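Local structure of putative sugar binding protein (Bacteroides vulgatus ATCC 8482, 3KEZ) at residues L44-D49 against G65-F70; M55-V58 against R63-N66; L130-G135 against R398-I403; T426-M429 against N434-K437. The protein probably binds sugars or related nutrients at the bacterial outer membrane, as a calcium-carrying member of the SusD family. All coordinates share one frame; numbering follows the deposited sequence.

Contact 1: L44-D49 against G65-F70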
loop_
_atom_site.group_PDB
_atom_site.type_symbol
_atom_site.label_atom_id
_atom_site.label_comp_id
_atom_site.label_asym_id
_atom_site.label_seq_id
_atom_site.Cartn_x
_atom_site.Cartn_y
_atom_site.Cartn_z
ATOM N N LEU A 44 -0.120 -5.906 -6.083
ATOM C CA LEU A 44 0.610 -5.216 -5.005
ATOM C C LEU A 44 -0.329 -4.675 -3.942
ATOM O O LEU A 44 0.070 -4.528 -2.777
ATOM C CB LEU A 44 1.552 -4.112 -5.536
ATOM C CG LEU A 44 2.663 -4.656 -6.468
ATOM C CD1 LEU A 44 3.434 -3.494 -7.033
ATOM C CD2 LEU A 44 3.623 -5.613 -5.734
ATOM N N VAL A 45 -1.595 -4.489 -4.293
ATOM C CA VAL A 45 -2.556 -4.039 -3.327
ATOM C C VAL A 45 -3.113 -5.194 -2.532
ATOM O O VAL A 45 -3.083 -5.171 -1.316
ATOM C CB VAL A 45 -3.660 -3.178 -3.967
ATOM C CG1 VAL A 45 -4.566 -2.583 -2.879
ATOM C CG2 VAL A 45 -2.989 -2.034 -4.786
ATOM N N TYR A 46 -3.641 -6.223 -3.194
ATOM C CA TYR A 46 -4.351 -7.224 -2.448
ATOM C C TYR A 46 -3.481 -8.115 -1.573
ATOM O O TYR A 46 -4.000 -8.763 -0.672
ATOM C CB TYR A 46 -5.286 -8.062 -3.317
ATOM C CG TYR A 46 -4.690 -9.040 -4.331
ATOM C CD1 TYR A 46 -3.979 -10.140 -3.938
ATOM C CD2 TYR A 46 -4.966 -8.904 -5.669
ATOM C CE1 TYR A 46 -3.491 -11.053 -4.874
ATOM C CE2 TYR A 46 -4.471 -9.801 -6.616
ATOM C CZ TYR A 46 -3.772 -10.890 -6.203
ATOM O OH TYR A 46 -3.314 -11.804 -7.133
ATOM N N TYR A 47 -2.191 -8.189 -1.866
ATOM C CA TYR A 47 -1.278 -9.119 -1.149
ATOM C C TYR A 47 -1.466 -9.033 0.375
ATOM O O TYR A 47 -1.740 -10.034 1.045
ATOM C CB TYR A 47 0.178 -8.847 -1.531
ATOM C CG TYR A 47 1.183 -9.804 -0.921
ATOM C CD1 TYR A 47 1.365 -11.062 -1.435
ATOM C CD2 TYR A 47 1.947 -9.434 0.196
ATOM C CE1 TYR A 47 2.284 -11.949 -0.863
ATOM C CE2 TYR A 47 2.842 -10.314 0.774
ATOM C CZ TYR A 47 3.039 -11.542 0.228
ATOM O OH TYR A 47 3.971 -12.381 0.785
ATOM N N GLY A 48 -1.413 -7.819 0.916
ATOM C CA GLY A 48 -1.463 -7.664 2.362
ATOM C C GLY A 48 -2.839 -7.905 2.984
ATOM O O GLY A 48 -2.966 -7.946 4.228
ATOM N N ASP A 49 -3.876 -8.015 2.147
ATOM C CA ASP A 49 -5.224 -8.287 2.657
ATOM C C ASP A 49 -5.502 -9.801 2.736
ATOM O O ASP A 49 -5.884 -10.309 3.807
ATOM C CB ASP A 49 -6.294 -7.599 1.789
ATOM C CG ASP A 49 -6.352 -6.083 2.003
ATOM O OD1 ASP A 49 -6.735 -5.622 3.103
ATOM O OD2 ASP A 49 -6.064 -5.338 1.059
ATOM N N GLY A 65 -6.443 -16.995 -4.522
ATOM C CA GLY A 65 -6.491 -18.271 -3.819
ATOM C C GLY A 65 -5.130 -18.706 -3.306
ATOM O O GLY A 65 -4.981 -18.955 -2.108
ATOM N N ASN A 66 -4.124 -18.741 -4.197
ATOM C CA ASN A 66 -2.785 -19.228 -3.830
ATOM C C ASN A 66 -2.064 -18.298 -2.817
ATOM O O ASN A 66 -1.288 -18.771 -1.968
ATOM C CB ASN A 66 -1.920 -19.424 -5.043
ATOM C CG ASN A 66 -2.284 -20.670 -5.833
ATOM O OD1 ASN A 66 -2.811 -21.662 -5.308
ATOM N ND2 ASN A 66 -2.012 -20.611 -7.112
ATOM N N TYR A 67 -2.366 -17.004 -2.865
ATOM C CA TYR A 67 -1.866 -16.068 -1.824
ATOM C C TYR A 67 -2.520 -16.327 -0.461
ATOM O O TYR A 67 -1.823 -16.444 0.540
ATOM C CB TYR A 67 -2.098 -14.614 -2.230
ATOM C CG TYR A 67 -1.420 -14.279 -3.529
ATOM C CD1 TYR A 67 -2.026 -14.559 -4.761
ATOM C CD2 TYR A 67 -0.138 -13.746 -3.538
ATOM C CE1 TYR A 67 -1.376 -14.230 -5.975
ATOM C CE2 TYR A 67 0.504 -13.430 -4.723
ATOM C CZ TYR A 67 -0.114 -13.674 -5.929
ATOM O OH TYR A 67 0.579 -13.366 -7.074
ATOM N N TYR A 68 -3.864 -16.381 -0.438
ATOM C CA TYR A 68 -4.653 -16.681 0.795
ATOM C C TYR A 68 -4.243 -18.026 1.430
ATOM O O TYR A 68 -4.116 -18.141 2.666
ATOM C CB TYR A 68 -6.166 -16.658 0.478
ATOM C CG TYR A 68 -7.040 -17.318 1.501
ATOM C CD1 TYR A 68 -7.199 -16.770 2.752
ATOM C CD2 TYR A 68 -7.732 -18.500 1.211
ATOM C CE1 TYR A 68 -7.989 -17.396 3.723
ATOM C CE2 TYR A 68 -8.532 -19.121 2.164
ATOM C CZ TYR A 68 -8.643 -18.579 3.418
ATOM O OH TYR A 68 -9.438 -19.181 4.386
ATOM N N ARG A 69 -4.046 -19.041 0.597
ATOM C CA ARG A 69 -3.733 -20.375 1.062
ATOM C C ARG A 69 -2.242 -20.601 1.340
ATOM O O ARG A 69 -1.858 -21.704 1.789
ATOM C CB ARG A 69 -4.232 -21.440 0.054
ATOM C CG ARG A 69 -5.730 -21.554 -0.018
ATOM C CD ARG A 69 -6.238 -22.587 -0.996
ATOM N NE ARG A 69 -5.623 -23.896 -0.786
ATOM C CZ ARG A 69 -5.029 -24.649 -1.714
ATOM N NH1 ARG A 69 -4.963 -24.274 -2.986
ATOM N NH2 ARG A 69 -4.500 -25.822 -1.362
ATOM N N PHE A 70 -1.422 -19.588 1.075
ATOM C CA PHE A 70 0.024 -19.713 1.088
ATOM C C PHE A 70 0.464 -20.964 0.347
ATOM O O PHE A 70 1.186 -21.802 0.890
ATOM C CB PHE A 70 0.537 -19.737 2.527
ATOM C CG PHE A 70 0.211 -18.516 3.271
ATOM C CD1 PHE A 70 1.001 -17.378 3.131
ATOM C CD2 PHE A 70 -0.909 -18.463 4.095
ATOM C CE1 PHE A 70 0.697 -16.242 3.825
ATOM C CE2 PHE A 70 -1.224 -17.321 4.773
ATOM C CZ PHE A 70 -0.409 -16.211 4.652
#

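Contact 2: M55-V58 against R63-N66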
loop_
_atom_site.group_PDB
_atom_site.type_symbol
_atom_site.label_atom_id
_atom_site.label_comp_id
_atom_site.label_asym_id
_atom_site.label_seq_id
_atom_site.Cartn_x
_atom_site.Cartn_y
_atom_site.Cartn_z
HETATM N N MSE A 55 -9.696 -10.453 5.243
HETATM C CA MSE A 55 -10.160 -10.808 3.896
HETATM C C MSE A 55 -9.619 -12.169 3.507
HETATM O O MSE A 55 -8.613 -12.636 4.054
HETATM C CB MSE A 55 -9.751 -9.740 2.855
HETATM C CG MSE A 55 -10.304 -8.356 3.207
HETATM SE SE MSE A 55 -10.228 -7.178 1.710
HETATM C CE MSE A 55 -11.486 -8.138 0.648
ATOM N N GLN A 56 -10.296 -12.807 2.555
ATOM C CA GLN A 56 -9.914 -14.132 2.107
ATOM C C GLN A 56 -10.249 -14.261 0.640
ATOM O O GLN A 56 -11.058 -13.502 0.139
ATOM C CB GLN A 56 -10.698 -15.191 2.881
ATOM C CG GLN A 56 -12.213 -15.018 2.861
ATOM C CD GLN A 56 -12.895 -16.154 3.513
ATOM O OE1 GLN A 56 -13.204 -16.105 4.695
ATOM N NE2 GLN A 56 -13.099 -17.223 2.762
ATOM N N ALA A 57 -9.658 -15.250 -0.024
ATOM C CA ALA A 57 -10.149 -15.703 -1.323
ATOM C C ALA A 57 -11.541 -16.277 -1.147
ATOM O O ALA A 57 -11.832 -16.963 -0.148
ATOM C CB ALA A 57 -9.246 -16.760 -1.905
ATOM N N VAL A 58 -12.406 -16.001 -2.113
ATOM C CA VAL A 58 -13.762 -16.541 -2.101
ATOM C C VAL A 58 -13.739 -18.046 -2.311
ATOM O O VAL A 58 -14.608 -18.765 -1.818
ATOM C CB VAL A 58 -14.625 -15.833 -3.155
ATOM C CG1 VAL A 58 -15.836 -16.715 -3.553
ATOM C CG2 VAL A 58 -15.047 -14.459 -2.607
ATOM N N ARG A 63 -8.259 -15.784 -8.292
ATOM C CA ARG A 63 -6.914 -15.202 -8.492
ATOM C C ARG A 63 -6.130 -15.065 -7.181
ATOM O O ARG A 63 -4.925 -15.166 -7.204
ATOM C CB ARG A 63 -6.965 -13.833 -9.152
ATOM C CG ARG A 63 -6.907 -13.884 -10.659
ATOM C CD ARG A 63 -8.235 -13.852 -11.289
ATOM N NE ARG A 63 -8.158 -13.863 -12.742
ATOM C CZ ARG A 63 -9.078 -14.419 -13.533
ATOM N NH1 ARG A 63 -10.193 -14.953 -13.032
ATOM N NH2 ARG A 63 -8.910 -14.396 -14.834
ATOM N N THR A 64 -6.821 -14.787 -6.074
ATOM C CA THR A 64 -6.191 -14.599 -4.738
ATOM C C THR A 64 -5.974 -15.887 -3.951
ATOM O O THR A 64 -5.352 -15.882 -2.860
ATOM C CB THR A 64 -6.999 -13.649 -3.884
ATOM O OG1 THR A 64 -8.377 -14.072 -3.841
ATOM C CG2 THR A 64 -6.906 -12.256 -4.459
ATOM N N GLY A 65 -6.443 -16.995 -4.522
ATOM C CA GLY A 65 -6.491 -18.271 -3.819
ATOM C C GLY A 65 -5.130 -18.706 -3.306
ATOM O O GLY A 65 -4.981 -18.955 -2.108
ATOM N N ASN A 66 -4.124 -18.741 -4.197
ATOM C CA ASN A 66 -2.785 -19.228 -3.830
ATOM C C ASN A 66 -2.064 -18.298 -2.817
ATOM O O ASN A 66 -1.288 -18.771 -1.968
ATOM C CB ASN A 66 -1.920 -19.424 -5.043
ATOM C CG ASN A 66 -2.284 -20.670 -5.833
ATOM O OD1 ASN A 66 -2.811 -21.662 -5.308
ATOM N ND2 ASN A 66 -2.012 -20.611 -7.112
#

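Contact 3: L130-G135 against R398-I403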
loop_
_atom_site.group_PDB
_atom_site.type_symbol
_atom_site.label_atom_id
_atom_site.label_comp_id
_atom_site.label_asym_id
_atom_site.label_seq_id
_atom_site.Cartn_x
_atom_site.Cartn_y
_atom_site.Cartn_z
ATOM N N LEU A 130 9.259 -4.293 -2.388
ATOM C CA LEU A 130 10.085 -5.482 -2.574
ATOM C C LEU A 130 10.554 -5.985 -1.194
ATOM O O LEU A 130 10.557 -7.167 -0.938
ATOM C CB LEU A 130 11.299 -5.229 -3.490
ATOM C CG LEU A 130 11.092 -5.159 -5.012
ATOM C CD1 LEU A 130 12.303 -4.498 -5.674
ATOM C CD2 LEU A 130 10.880 -6.538 -5.592
ATOM N N THR A 131 10.924 -5.081 -0.313
ATOM C CA THR A 131 11.517 -5.481 0.960
ATOM C C THR A 131 10.490 -6.133 1.873
ATOM O O THR A 131 10.771 -7.131 2.504
ATOM C CB THR A 131 12.194 -4.254 1.617
ATOM O OG1 THR A 131 13.214 -3.751 0.740
ATOM C CG2 THR A 131 12.830 -4.621 2.987
ATOM N N ARG A 132 9.276 -5.600 1.924
ATOM C CA ARG A 132 8.242 -6.215 2.769
ATOM C C ARG A 132 7.640 -7.508 2.200
ATOM O O ARG A 132 7.207 -8.402 2.966
ATOM C CB ARG A 132 7.167 -5.217 3.193
ATOM C CG ARG A 132 6.323 -4.630 2.139
ATOM C CD ARG A 132 5.441 -3.553 2.756
ATOM N NE ARG A 132 4.611 -2.942 1.736
ATOM C CZ ARG A 132 3.483 -2.270 1.933
ATOM N NH1 ARG A 132 2.977 -2.092 3.150
ATOM N NH2 ARG A 132 2.832 -1.793 0.878
ATOM N N ILE A 133 7.670 -7.639 0.880
ATOM C CA ILE A 133 7.169 -8.845 0.206
ATOM C C ILE A 133 8.151 -10.013 0.338
ATOM O O ILE A 133 7.713 -11.134 0.606
ATOM C CB ILE A 133 6.795 -8.594 -1.293
ATOM C CG1 ILE A 133 5.569 -7.689 -1.411
ATOM C CG2 ILE A 133 6.525 -9.946 -2.096
ATOM C CD1 ILE A 133 5.384 -7.090 -2.838
ATOM N N PHE A 134 9.449 -9.744 0.172
ATOM C CA PHE A 134 10.451 -10.801 0.037
ATOM C C PHE A 134 11.407 -10.964 1.236
ATOM O O PHE A 134 12.208 -11.898 1.233
ATOM C CB PHE A 134 11.280 -10.620 -1.250
ATOM C CG PHE A 134 10.466 -10.796 -2.535
ATOM C CD1 PHE A 134 10.154 -12.054 -3.006
ATOM C CD2 PHE A 134 10.000 -9.685 -3.231
ATOM C CE1 PHE A 134 9.381 -12.218 -4.153
ATOM C CE2 PHE A 134 9.252 -9.836 -4.416
ATOM C CZ PHE A 134 8.925 -11.078 -4.856
ATOM N N GLY A 135 11.318 -10.072 2.216
ATOM C CA GLY A 135 12.161 -10.093 3.418
ATOM C C GLY A 135 11.377 -10.004 4.713
ATOM O O GLY A 135 10.345 -9.334 4.789
ATOM N N ARG A 398 -3.316 -5.095 6.094
ATOM C CA ARG A 398 -3.539 -5.840 7.351
ATOM C C ARG A 398 -2.428 -6.835 7.726
ATOM O O ARG A 398 -1.965 -6.796 8.855
ATOM C CB ARG A 398 -4.896 -6.552 7.348
ATOM C CG ARG A 398 -5.230 -7.375 8.591
ATOM C CD ARG A 398 -5.350 -6.587 9.872
ATOM N NE ARG A 398 -5.628 -7.483 11.002
ATOM C CZ ARG A 398 -5.593 -7.128 12.282
ATOM N NH1 ARG A 398 -5.298 -5.873 12.664
ATOM N NH2 ARG A 398 -5.831 -8.040 13.198
HETATM N N MSE A 399 -2.038 -7.745 6.830
HETATM C CA MSE A 399 -1.090 -8.778 7.242
HETATM C C MSE A 399 0.172 -8.097 7.737
HETATM O O MSE A 399 0.692 -8.416 8.807
HETATM C CB MSE A 399 -0.791 -9.768 6.126
HETATM C CG MSE A 399 0.247 -10.795 6.487
HETATM SE SE MSE A 399 2.075 -10.194 6.142
HETATM C CE MSE A 399 2.028 -10.052 4.217
ATOM N N TYR A 400 0.650 -7.121 6.985
ATOM C CA TYR A 400 1.897 -6.460 7.328
ATOM C C TYR A 400 1.829 -5.793 8.709
ATOM O O TYR A 400 2.820 -5.816 9.470
ATOM C CB TYR A 400 2.198 -5.363 6.316
ATOM C CG TYR A 400 2.493 -5.787 4.913
ATOM C CD1 TYR A 400 3.551 -6.661 4.634
ATOM C CD2 TYR A 400 1.803 -5.219 3.828
ATOM C CE1 TYR A 400 3.877 -6.982 3.302
ATOM C CE2 TYR A 400 2.138 -5.533 2.489
ATOM C CZ TYR A 400 3.180 -6.424 2.248
ATOM O OH TYR A 400 3.538 -6.751 0.970
ATOM N N ASP A 401 0.669 -5.183 9.007
ATOM C CA ASP A 401 0.489 -4.461 10.267
ATOM C C ASP A 401 0.475 -5.349 11.494
ATOM O O ASP A 401 0.920 -4.948 12.570
ATOM C CB ASP A 401 -0.790 -3.620 10.231
ATOM C CG ASP A 401 -0.703 -2.464 9.254
ATOM O OD1 ASP A 401 0.426 -1.948 9.024
ATOM O OD2 ASP A 401 -1.775 -2.076 8.695
ATOM N N VAL A 402 -0.069 -6.544 11.357
ATOM C CA VAL A 402 0.037 -7.512 12.426
ATOM C C VAL A 402 1.501 -8.006 12.550
ATOM O O VAL A 402 2.132 -7.930 13.647
ATOM C CB VAL A 402 -0.899 -8.702 12.148
ATOM C CG1 VAL A 402 -0.776 -9.732 13.268
ATOM C CG2 VAL A 402 -2.351 -8.206 12.057
ATOM N N ILE A 403 2.040 -8.459 11.431
ATOM C CA ILE A 403 3.301 -9.188 11.411
ATOM C C ILE A 403 4.459 -8.262 11.844
ATOM O O ILE A 403 5.346 -8.686 12.582
ATOM C CB ILE A 403 3.576 -9.825 10.031
ATOM C CG1 ILE A 403 2.615 -10.993 9.742
ATOM C CG2 ILE A 403 5.051 -10.279 9.927
ATOM C CD1 ILE A 403 2.706 -12.229 10.730
#

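Contact 4: T426-M429 against N434-K437. With PO4 (phosphate ion), chain D.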
loop_
_atom_site.group_PDB
_atom_site.type_symbol
_atom_site.label_atom_id
_atom_site.label_comp_id
_atom_site.label_asym_id
_atom_site.label_seq_id
_atom_site.Cartn_x
_atom_site.Cartn_y
_atom_site.Cartn_z
ATOM N N THR A 426 -8.179 -23.166 4.411
ATOM C CA THR A 426 -6.744 -23.046 4.379
ATOM C C THR A 426 -6.119 -23.940 5.472
ATOM O O THR A 426 -6.717 -24.159 6.524
ATOM C CB THR A 426 -6.361 -21.582 4.589
ATOM O OG1 THR A 426 -4.937 -21.437 4.560
ATOM C CG2 THR A 426 -6.898 -21.100 5.911
ATOM N N ALA A 427 -4.909 -24.427 5.202
ATOM C CA ALA A 427 -4.090 -25.150 6.173
ATOM C C ALA A 427 -3.494 -24.204 7.199
ATOM O O ALA A 427 -3.028 -24.643 8.242
ATOM C CB ALA A 427 -2.973 -25.854 5.465
ATOM N N TYR A 428 -3.497 -22.909 6.905
ATOM C CA TYR A 428 -2.754 -21.937 7.733
ATOM C C TYR A 428 -3.662 -20.906 8.423
ATOM O O TYR A 428 -4.054 -19.889 7.817
ATOM C CB TYR A 428 -1.693 -21.237 6.867
ATOM C CG TYR A 428 -0.718 -22.162 6.176
ATOM C CD1 TYR A 428 0.226 -22.886 6.897
ATOM C CD2 TYR A 428 -0.755 -22.335 4.787
ATOM C CE1 TYR A 428 1.115 -23.733 6.256
ATOM C CE2 TYR A 428 0.136 -23.191 4.142
ATOM C CZ TYR A 428 1.058 -23.877 4.897
ATOM O OH TYR A 428 1.953 -24.688 4.288
HETATM N N MSE A 429 -3.969 -21.162 9.699
HETATM C CA MSE A 429 -4.905 -20.356 10.463
HETATM C C MSE A 429 -4.239 -19.380 11.458
HETATM O O MSE A 429 -4.806 -18.344 11.770
HETATM C CB MSE A 429 -5.926 -21.247 11.147
HETATM C CG MSE A 429 -6.780 -22.099 10.147
HETATM SE SE MSE A 429 -8.048 -21.012 9.212
HETATM C CE MSE A 429 -9.238 -20.561 10.677
ATOM N N ASN A 434 7.721 -15.877 12.069
ATOM C CA ASN A 434 8.517 -17.077 11.914
ATOM C C ASN A 434 7.976 -17.948 10.803
ATOM O O ASN A 434 8.601 -18.926 10.473
ATOM C CB ASN A 434 8.608 -17.863 13.224
ATOM C CG ASN A 434 9.309 -17.079 14.311
ATOM O OD1 ASN A 434 10.470 -16.738 14.156
ATOM N ND2 ASN A 434 8.594 -16.753 15.394
ATOM N N PHE A 435 6.806 -17.620 10.254
ATOM C CA PHE A 435 6.200 -18.465 9.213
ATOM C C PHE A 435 6.892 -18.116 7.887
ATOM O O PHE A 435 6.871 -16.963 7.460
ATOM C CB PHE A 435 4.709 -18.169 9.149
ATOM C CG PHE A 435 3.953 -18.896 8.078
ATOM C CD1 PHE A 435 4.188 -20.232 7.800
ATOM C CD2 PHE A 435 2.942 -18.229 7.395
ATOM C CE1 PHE A 435 3.434 -20.890 6.827
ATOM C CE2 PHE A 435 2.184 -18.873 6.434
ATOM C CZ PHE A 435 2.418 -20.206 6.162
ATOM N N HIS A 436 7.501 -19.106 7.246
ATOM C CA HIS A 436 8.380 -18.827 6.114
ATOM C C HIS A 436 7.616 -18.381 4.911
ATOM O O HIS A 436 8.174 -17.710 4.042
ATOM C CB HIS A 436 9.267 -20.007 5.791
ATOM C CG HIS A 436 8.584 -21.124 5.049
ATOM N ND1 HIS A 436 7.762 -22.036 5.675
ATOM C CD2 HIS A 436 8.657 -21.514 3.750
ATOM C CE1 HIS A 436 7.344 -22.933 4.793
ATOM N NE2 HIS A 436 7.870 -22.640 3.615
ATOM N N LYS A 437 6.314 -18.664 4.884
ATOM C CA LYS A 437 5.509 -18.329 3.714
ATOM C C LYS A 437 4.863 -16.958 3.796
ATOM O O LYS A 437 4.172 -16.582 2.870
ATOM C CB LYS A 437 4.468 -19.409 3.404
ATOM C CG LYS A 437 5.107 -20.760 3.212
ATOM C CD LYS A 437 4.192 -21.833 2.587
ATOM C CE LYS A 437 4.386 -21.898 1.056
ATOM N NZ LYS A 437 3.559 -22.965 0.385
HETATM P P PO4 D . 7.763 -22.428 9.490
HETATM O O1 PO4 D . 9.199 -22.819 9.336
HETATM O O2 PO4 D . 6.844 -23.611 9.632
HETATM O O3 PO4 D . 7.613 -21.590 10.752
HETATM O O4 PO4 D . 7.395 -21.672 8.243
#

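Contact 1: L44-D49 against G65-F70
The carbonyl oxygen of Tyr46 takes the amide of Asp49 (N to O 2.9 Å), three residues on, where helix 43-50 kinks, while the Tyr46 ring reaches across to Tyr67. The two rings make a T-shaped pair that joins two short helices of this SusD-family fold. Tyr46 presents its edge to one face of Tyr67, with ring planes at 82° and CE1 3.8 Å from Tyr67 CD1, nearer the rim than the centre. CG of Tyr46 lies between the backbone N and the carbonyl carbon (chi1 69°), an uncommon setting for an aromatic in a helix. The hydroxyl also reaches that ring, Tyr46 OH 3.3 Å from Tyr67 CE1. From the next residue along, Tyr47 swings CG opposite its own N (chi1 -176°) and brings CD1 to 3.7 Å from Tyr67 CD2; its OH is bonded to the carbonyl of Ile438. An alanine in place of Tyr67 would probably leave the Tyr46 edge without a face and Tyr47 CD1 without its neighbour, opening a gap between the helices. Helix 65-68 ends in a Schellman motif at Phe70, whose N bonds Tyr67 O at 3.2 Å, with that same oxygen over the centre of the Phe70 ring.

Contact 2: M55-V58 against R63-N66
Ala57 meets Thr64 and Gly65 through a single methyl group. The alanine supplies about half of the buried surface, Thr64 and Gly65 nearly all the rest, and the methyl makes the closest approaches. Its CB points at the turn that leads into helix 65-68 and comes to 3.4 Å from Thr64 OG1 and 3.7 Å from Gly65 CA. Gly65, the first residue of the helix, offers its bare CA to the methyl, and here the two backbones run nearest each other, with the CA atoms of Ala57 and Gly65 5.1 Å apart.

Thr64 has its OG1 between the backbone N and the carbonyl carbon (chi1 52°), which lays the hydroxyl against the alanine, where it also touches Ala57 CA at 3.5 Å. The polar need of this buried oxygen is met elsewhere, by a hydrogen bond with OD1 of Asp283. The other oxygen of that carboxylate takes the backbone N of Arg63, so one aspartate holds two successive residues of the turn. The Thr64 methyl, on the other branch, packs on Tyr46, with Thr64 CG2 3.6 Å from Tyr46 CE1. On the strand, Gln56 NE2 bonds forward to Ala57 O at 3.2 Å.

In the fold, strand 55-57 pairs antiparallel with strand 284-286, helix 65-68 lies against its Ala57 side, and helix 43-50 meets both segments, through Asp49 on Met55 (a selenomethionine) and through Tyr46 and Val50 on Thr64.

Contact 3: L130-G135 against R398-I403
Arg132 lies flat over one face of Tyr400, an arginine-aromatic stack that ties the C-terminal end of helix 109-134 to helix 398-403, two elements far apart in the sequence of this SusD-family fold. The whole stack, methylenes and guanidinium alike, is closely packed. CG of Arg132 sits between the backbone N and the carbonyl carbon (chi1 64°), and the chain then runs extended to NE, crossing Tyr400 at about a right angle. CD ends up over the middle of the ring, 3.7 Å from its centroid, a CH-pi contact almost on the ring normal, and Arg132 CG rests 3.6 Å from Tyr400 CZ. The guanidinium is nearly parallel to the ring, planes at 11°, with Arg132 NH1 3.4 Å from Tyr400 CD2.

The looser side shows in the guanidinium's displacement toward the ring's rim, which puts the two centres 4.2 Å apart. Arg132 as a whole is only partly buried, whereas Tyr400 and Ile133 are buried. The group does not depend on the stack alone: NH2 makes a salt bridge with Asp129 and NH1 bonds the hydroxyl of Tyr208, which should fix its rotation and balance its charge.

At the buried end, the phenol oxygen of Tyr400 touches carbon on two helices: Tyr400 OH lies 3.3 Å from Ile133 CG1 and 3.2 Å from Tyr47 CD2.

Contact 4: T426-M429 against N434-K437
A chi1 of -56° sets CG of Tyr428 beside its backbone N, and one of 177° swings CG of Phe435 opposite its own N, and the two rings meet. The side chains cross at about a right angle, with the ring planes at 45° and centroids 4.9 Å apart, in neither a stack nor a T. What touches is the far end of the phenylalanine: Phe435 CZ rides over one face of Tyr428, near the rim, at 3.5 Å from Tyr428 CD1. The methyl of Ala427 lies over the opposite face, 4.2 Å above the plane, so the tyrosine ring is held between the two. Beside the hydroxyl, Lys437 CD lies 4.0 Å from Tyr428 OH. The ammonium goes on to the carbonyls of Phe70 and Phe72. A serine in place of Tyr428 would probably remove the ring that Phe435 CZ rests on and open a gap beside it, leaving Lys437 CD without its neighbour.

Just past Phe435 sits a phosphate, probably from the crystallisation liquor, and His436 holds one of its oxygens, O4. This atom accepts from His436 N at 2.8 Å and from His436 ND1 at 2.6 Å, both bonds nearly straight, and it lies in the imidazole plane at the ring edge. The negative charge would probably favour a protonated histidine.

In the loop before strand 430-431, Thr426 OG1 accepts from Tyr428 N (3.1 Å), the arrangement of an ST turn.

Overall arrangement
Contacts 1, 2 and 3 are buried, and contact 4 lies at the surface, its centre about 22 Å from the centre of the chain. Contacts 1 and 2 share helix 65-68: one face of it meets aromatic rings from helix 43-50, while its first turn meets little more than a methyl of strand 55-57. Helix 43-50 also leads to contact 3, where Gly48 O is 2.8 Å from Met399 N, a probable hydrogen bond. Contact 3 brings in charge, on a cationic group with anionic and hydroxyl partners. Contact 4 again pairs rings, now between loops, beside a bound anion, and touches contact 1 where Phe70 CB packs 3.7 Å from Tyr428 CD2.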